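Local coordinates for protein binary enterotoxin of Clostridium perfringens component a (Clostridium perfringens, PDB 5WTZ) that transfers ADP-ribose from NAD+ to actin, acting as the enzymatic component of a binary enterotoxin that probably disturbs the host cytoskeleton, at residues A[36-41]-A[80-85]; A[42-47]-A[73-78]. All coordinates share one frame; numbering follows the deposited sequence.

Contact 1 (A[36-41]-A[80-85]); sequences KAESTS and STAVKK
Glu38 carries this helix-helix contact single-handed: its carboxylate spans the gap between helix 36-61 and helix 70-83, in the first of the two ADP-ribosyltransferase-type domains, and is met there by Thr81 and by Lys85, which lies in the turn just past the end of helix 70-83. The ammonium group of Lys85 forms a salt bridge, with NZ 2.6 Å from OE1 of Glu38, and approaches on the syn side of that oxygen, the side facing its partner oxygen. NZ therefore also lies 3.2 Å from OE2 of Glu38. The two long side chains reach for each other from opposite directions, both extended beyond CG. Thr81 comes in crosswise. Its OG1 is modelled as donor to OE2 of Glu38 at 2.4 Å, so short that the geometry is doubtful.

A second shell positions these groups. With CG of Glu38 pointing away from its own carbonyl carbon (chi1 -74°), OE1 can also accept a bond from the backbone N of Ser35, the residue just before the helix. Glu38, third in the helix, thus caps the helix start with its side chain, and one oxygen serves both this cap and the cross-helix salt bridge. Lys85 NZ is shared in turn with the carbonyl of Asn33. The buried Glu38 carboxylate has the Lys85 cation beside it, which would be expected to favour its ionised form. Ala82 lies against it, its CB 4.0 Å from Glu38 OE2.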
loop_
_atom_site.group_PDB
_atom_site.type_symbol
_atom_site.label_atom_id
_atom_site.label_comp_id
_atom_site.label_asym_id
_atom_site.label_seq_id
_atom_site.Cartn_x
_atom_site.Cartn_y
_atom_site.Cartn_z
ATOM N N LYS A 36 14.869 14.382 23.403
ATOM C CA LYS A 36 13.858 14.040 24.390
ATOM C C LYS A 36 12.560 13.675 23.679
ATOM O O LYS A 36 11.849 12.768 24.103
ATOM C CB LYS A 36 13.617 15.190 25.372
ATOM C CG LYS A 36 12.493 14.906 26.352
ATOM C CD LYS A 36 12.385 15.955 27.440
ATOM C CE LYS A 36 11.801 17.256 26.929
ATOM N NZ LYS A 36 11.559 18.198 28.059
ATOM N N ALA A 37 12.269 14.377 22.585
ATOM C CA ALA A 37 11.040 14.145 21.834
ATOM C C ALA A 37 11.037 12.762 21.190
ATOM O O ALA A 37 9.989 12.131 21.075
ATOM C CB ALA A 37 10.850 15.221 20.784
ATOM N N GLU A 38 12.209 12.290 20.781
ATOM C CA GLU A 38 12.320 10.980 20.154
ATOM C C GLU A 38 12.188 9.861 21.174
ATOM O O GLU A 38 11.527 8.857 20.923
ATOM C CB GLU A 38 13.646 10.848 19.417
ATOM C CG GLU A 38 13.724 11.624 18.125
ATOM C CD GLU A 38 15.092 11.507 17.464
ATOM O OE1 GLU A 38 16.104 11.662 18.168
ATOM O OE2 GLU A 38 15.160 11.256 16.242
ATOM N N SER A 39 12.832 10.018 22.322
ATOM C CA SER A 39 12.685 9.027 23.373
ATOM C C SER A 39 11.216 8.890 23.767
ATOM O O SER A 39 10.691 7.782 23.831
ATOM C CB SER A 39 13.544 9.386 24.580
ATOM O OG SER A 39 14.876 8.963 24.363
ATOM N N THR A 40 10.541 10.013 23.982
ATOM C CA THR A 40 9.139 9.970 24.389
ATOM C C THR A 40 8.233 9.459 23.269
ATOM O O THR A 40 7.189 8.880 23.536
ATOM C CB THR A 40 8.638 11.345 24.850
ATOM O OG1 THR A 40 8.620 12.246 23.739
ATOM C CG2 THR A 40 9.536 11.896 25.926
ATOM N N SER A 41 8.625 9.659 22.017
ATOM C CA SER A 41 7.823 9.137 20.908
ATOM C C SER A 41 8.025 7.634 20.729
ATOM O O SER A 41 7.074 6.905 20.459
ATOM C CB SER A 41 8.135 9.880 19.610
ATOM O OG SER A 41 7.422 11.106 19.563
ATOM N N SER A 80 10.213 8.077 13.176
ATOM C CA SER A 80 10.912 7.932 11.904
ATOM C C SER A 80 12.364 8.440 11.970
ATOM O O SER A 80 13.280 7.748 11.527
ATOM C CB SER A 80 10.124 8.655 10.809
ATOM O OG SER A 80 10.649 8.388 9.518
ATOM N N THR A 81 12.593 9.627 12.528
ATOM C CA THR A 81 13.972 10.108 12.662
ATOM C C THR A 81 14.762 9.238 13.636
ATOM O O THR A 81 15.971 9.056 13.481
ATOM C CB THR A 81 14.052 11.569 13.141
ATOM O OG1 THR A 81 13.606 11.658 14.502
ATOM C CG2 THR A 81 13.220 12.474 12.255
ATOM N N ALA A 82 14.078 8.700 14.640
ATOM C CA ALA A 82 14.729 7.849 15.622
ATOM C C ALA A 82 15.284 6.587 14.967
ATOM O O ALA A 82 16.476 6.290 15.102
ATOM C CB ALA A 82 13.762 7.489 16.749
ATOM N N VAL A 83 14.439 5.855 14.243
ATOM C CA VAL A 83 14.885 4.600 13.637
ATOM C C VAL A 83 15.908 4.839 12.524
ATOM O O VAL A 83 16.769 3.995 12.283
ATOM C CB VAL A 83 13.701 3.760 13.082
ATOM C CG1 VAL A 83 12.812 3.274 14.229
ATOM C CG2 VAL A 83 12.901 4.538 12.034
ATOM N N LYS A 84 15.838 5.993 11.867
ATOM C CA LYS A 84 16.817 6.328 10.831
ATOM C C LYS A 84 18.220 6.512 11.397
ATOM O O LYS A 84 19.191 6.564 10.647
ATOM C CB LYS A 84 16.396 7.589 10.066
ATOM C CG LYS A 84 15.329 7.330 9.019
ATOM C CD LYS A 84 14.805 8.613 8.397
ATOM C CE LYS A 84 13.796 8.292 7.310
ATOM N NZ LYS A 84 12.723 9.315 7.162
ATOM N N LYS A 85 18.328 6.611 12.719
ATOM C CA LYS A 85 19.631 6.712 13.369
ATOM C C LYS A 85 20.152 5.320 13.708
ATOM O O LYS A 85 21.202 5.171 14.332
ATOM C CB LYS A 85 19.546 7.572 14.636
ATOM C CG LYS A 85 19.051 8.994 14.400
ATOM C CD LYS A 85 18.911 9.770 15.711
ATOM C CE LYS A 85 18.411 11.193 15.462
ATOM N NZ LYS A 85 18.278 11.983 16.727
#

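Contact 2 (A[42-47]-A[73-78]); sequences INNYIK and NEDLKN
Asn44 and Asp75 show how one polar bond can join two helices at a place where their side chains otherwise barely meet. Followed along 73-78, the segment begins with Asn73, which lies too far along to meet 42-47 and bonds instead, through OD1, with Tyr55 OH and Lys59 NZ, later residues of helix 36-61.

Asp75 comes next and makes the contact. ND2 of Asn44 donates to OD1 of Asp75 over 2.9 Å, with a fairly straight N-H...O angle of 160°. The carboxylate oxygen lies close to the plane of the donating amide, but the reverse does not hold: the nitrogen arrives on the syn side of OD1 and 28° out of the carboxylate plane. The two flat groups consequently stand almost perpendicular, and the side chains cross rather than run alongside each other. Asn44 reaches the carboxylate because its CG points away from the carbonyl carbon of its own residue (chi1 -72°), with CB passing 3.9 Å from OD1 of Asp75. That oxygen also takes a bond from Ser41 OG, so two donors from helix 36-61 grip a single atom of a buried acid.

Asn78 closes the segment; its ND2 bonds Ser41 OG, extending the polar chain by a turn. Such a seam of side-chain bonds between successive helices belongs here to the helical part of the N-terminal ADP-ribosyltransferase-type domain, remote from the NAD+ pocket.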
loop_
_atom_site.group_PDB
_atom_site.type_symbol
_atom_site.label_atom_id
_atom_site.label_comp_id
_atom_site.label_asym_id
_atom_site.label_seq_id
_atom_site.Cartn_x
_atom_site.Cartn_y
_atom_site.Cartn_z
ATOM N N ILE A 42 9.253 7.163 20.902
ATOM C CA ILE A 42 9.491 5.725 20.929
ATOM C C ILE A 42 8.758 5.091 22.120
ATOM O O ILE A 42 8.195 3.998 22.010
ATOM C CB ILE A 42 10.999 5.404 20.993
ATOM C CG1 ILE A 42 11.647 5.672 19.634
ATOM C CG2 ILE A 42 11.240 3.965 21.437
ATOM C CD1 ILE A 42 10.962 4.967 18.482
ATOM N N ASN A 43 8.744 5.786 23.255
ATOM C CA ASN A 43 7.993 5.307 24.409
ATOM C C ASN A 43 6.502 5.226 24.115
ATOM O O ASN A 43 5.824 4.303 24.561
ATOM C CB ASN A 43 8.243 6.199 25.628
ATOM C CG ASN A 43 9.424 5.740 26.454
ATOM O OD1 ASN A 43 9.718 4.546 26.524
ATOM N ND2 ASN A 43 10.098 6.683 27.103
ATOM N N ASN A 44 5.994 6.194 23.361
ATOM C CA ASN A 44 4.600 6.184 22.933
ATOM C C ASN A 44 4.309 5.002 22.001
ATOM O O ASN A 44 3.204 4.464 21.995
ATOM C CB ASN A 44 4.230 7.499 22.230
ATOM C CG ASN A 44 4.119 8.683 23.189
ATOM O OD1 ASN A 44 4.074 8.522 24.417
ATOM N ND2 ASN A 44 4.058 9.886 22.623
ATOM N N TYR A 45 5.303 4.587 21.224
ATOM C CA TYR A 45 5.095 3.459 20.320
ATOM C C TYR A 45 5.047 2.147 21.115
ATOM O O TYR A 45 4.240 1.266 20.820
ATOM C CB TYR A 45 6.181 3.399 19.228
ATOM C CG TYR A 45 5.885 2.342 18.189
ATOM C CD1 TYR A 45 5.050 2.616 17.112
ATOM C CD2 TYR A 45 6.420 1.063 18.297
ATOM C CE1 TYR A 45 4.759 1.635 16.154
ATOM C CE2 TYR A 45 6.144 0.087 17.355
ATOM C CZ TYR A 45 5.314 0.372 16.295
ATOM O OH TYR A 45 5.037 -0.619 15.381
ATOM N N ILE A 46 5.919 2.011 22.107
ATOM C CA ILE A 46 5.877 0.839 22.967
ATOM C C ILE A 46 4.501 0.702 23.617
ATOM O O ILE A 46 3.957 -0.394 23.672
ATOM C CB ILE A 46 6.956 0.894 24.052
ATOM C CG1 ILE A 46 8.346 0.801 23.428
ATOM C CG2 ILE A 46 6.753 -0.217 25.081
ATOM C CD1 ILE A 46 9.458 1.075 24.406
ATOM N N LYS A 47 3.925 1.820 24.069
ATOM C CA LYS A 47 2.645 1.822 24.805
ATOM C C LYS A 47 1.407 1.627 23.932
ATOM O O LYS A 47 0.450 0.967 24.339
ATOM C CB LYS A 47 2.487 3.130 25.584
ATOM C CG LYS A 47 3.408 3.279 26.791
ATOM C CD LYS A 47 2.840 2.577 28.021
ATOM C CE LYS A 47 3.887 2.454 29.125
ATOM N NZ LYS A 47 5.087 1.685 28.666
ATOM N N ASN A 73 0.967 13.386 15.374
ATOM C CA ASN A 73 1.766 13.950 14.299
ATOM C C ASN A 73 3.237 13.944 14.692
ATOM O O ASN A 73 4.081 13.460 13.940
ATOM C CB ASN A 73 1.296 15.364 13.969
ATOM C CG ASN A 73 -0.028 15.375 13.230
ATOM O OD1 ASN A 73 -0.407 14.390 12.605
ATOM N ND2 ASN A 73 -0.744 16.489 13.307
ATOM N N GLU A 74 3.536 14.457 15.884
ATOM C CA GLU A 74 4.910 14.473 16.390
ATOM C C GLU A 74 5.451 13.058 16.528
ATOM O O GLU A 74 6.591 12.778 16.154
ATOM C CB GLU A 74 5.002 15.200 17.740
ATOM C CG GLU A 74 4.421 16.608 17.738
ATOM C CD GLU A 74 5.024 17.492 16.660
ATOM O OE1 GLU A 74 6.245 17.756 16.714
ATOM O OE2 GLU A 74 4.274 17.918 15.751
ATOM N N ASP A 75 4.628 12.166 17.064
ATOM C CA ASP A 75 4.992 10.761 17.145
ATOM C C ASP A 75 5.385 10.193 15.779
ATOM O O ASP A 75 6.434 9.552 15.645
ATOM C CB ASP A 75 3.846 9.959 17.753
ATOM C CG ASP A 75 3.619 10.311 19.207
ATOM O OD1 ASP A 75 4.615 10.633 19.883
ATOM O OD2 ASP A 75 2.460 10.277 19.671
ATOM N N LEU A 76 4.561 10.444 14.767
ATOM C CA LEU A 76 4.866 9.959 13.425
ATOM C C LEU A 76 6.216 10.502 12.941
ATOM O O LEU A 76 7.040 9.751 12.421
ATOM C CB LEU A 76 3.752 10.335 12.445
ATOM C CG LEU A 76 2.429 9.583 12.614
ATOM C CD1 LEU A 76 1.459 9.954 11.519
ATOM C CD2 LEU A 76 2.654 8.084 12.637
ATOM N N LYS A 77 6.446 11.799 13.133
ATOM C CA LYS A 77 7.695 12.422 12.707
ATOM C C LYS A 77 8.892 11.886 13.492
ATOM O O LYS A 77 9.919 11.533 12.913
ATOM C CB LYS A 77 7.620 13.946 12.860
ATOM C CG LYS A 77 6.470 14.614 12.107
ATOM C CD LYS A 77 6.273 16.061 12.573
ATOM C CE LYS A 77 5.052 16.717 11.928
ATOM N NZ LYS A 77 5.293 17.114 10.512
ATOM N N ASN A 78 8.752 11.814 14.815
ATOM C CA ASN A 78 9.884 11.496 15.685
ATOM C C ASN A 78 10.295 10.021 15.670
ATOM O O ASN A 78 11.472 9.713 15.828
ATOM C CB ASN A 78 9.590 11.918 17.132
ATOM C CG ASN A 78 9.246 13.394 17.260
ATOM O OD1 ASN A 78 9.580 14.206 16.394
ATOM N ND2 ASN A 78 8.562 13.749 18.343
#

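In the fold
Both contacts join the same pair, helix 36-61 and helix 70-83, and their centres are about 8 Å apart. Along the chain the order is 36-41, 42-47, 73-78, 80-85, so contact 1 brackets contact 2, together with the rest of helix 36-61 and the connection to helix 70-83. Ser41, the last residue of 36-41, bridges them through its hydroxyl. The result is a line of polar contacts beside apolar packing, in which Ile42 and Tyr45 rest on Ile79. Both contacts lie in the first ADP-ribosyltransferase-type domain, while the NAD+ pocket lies in the second.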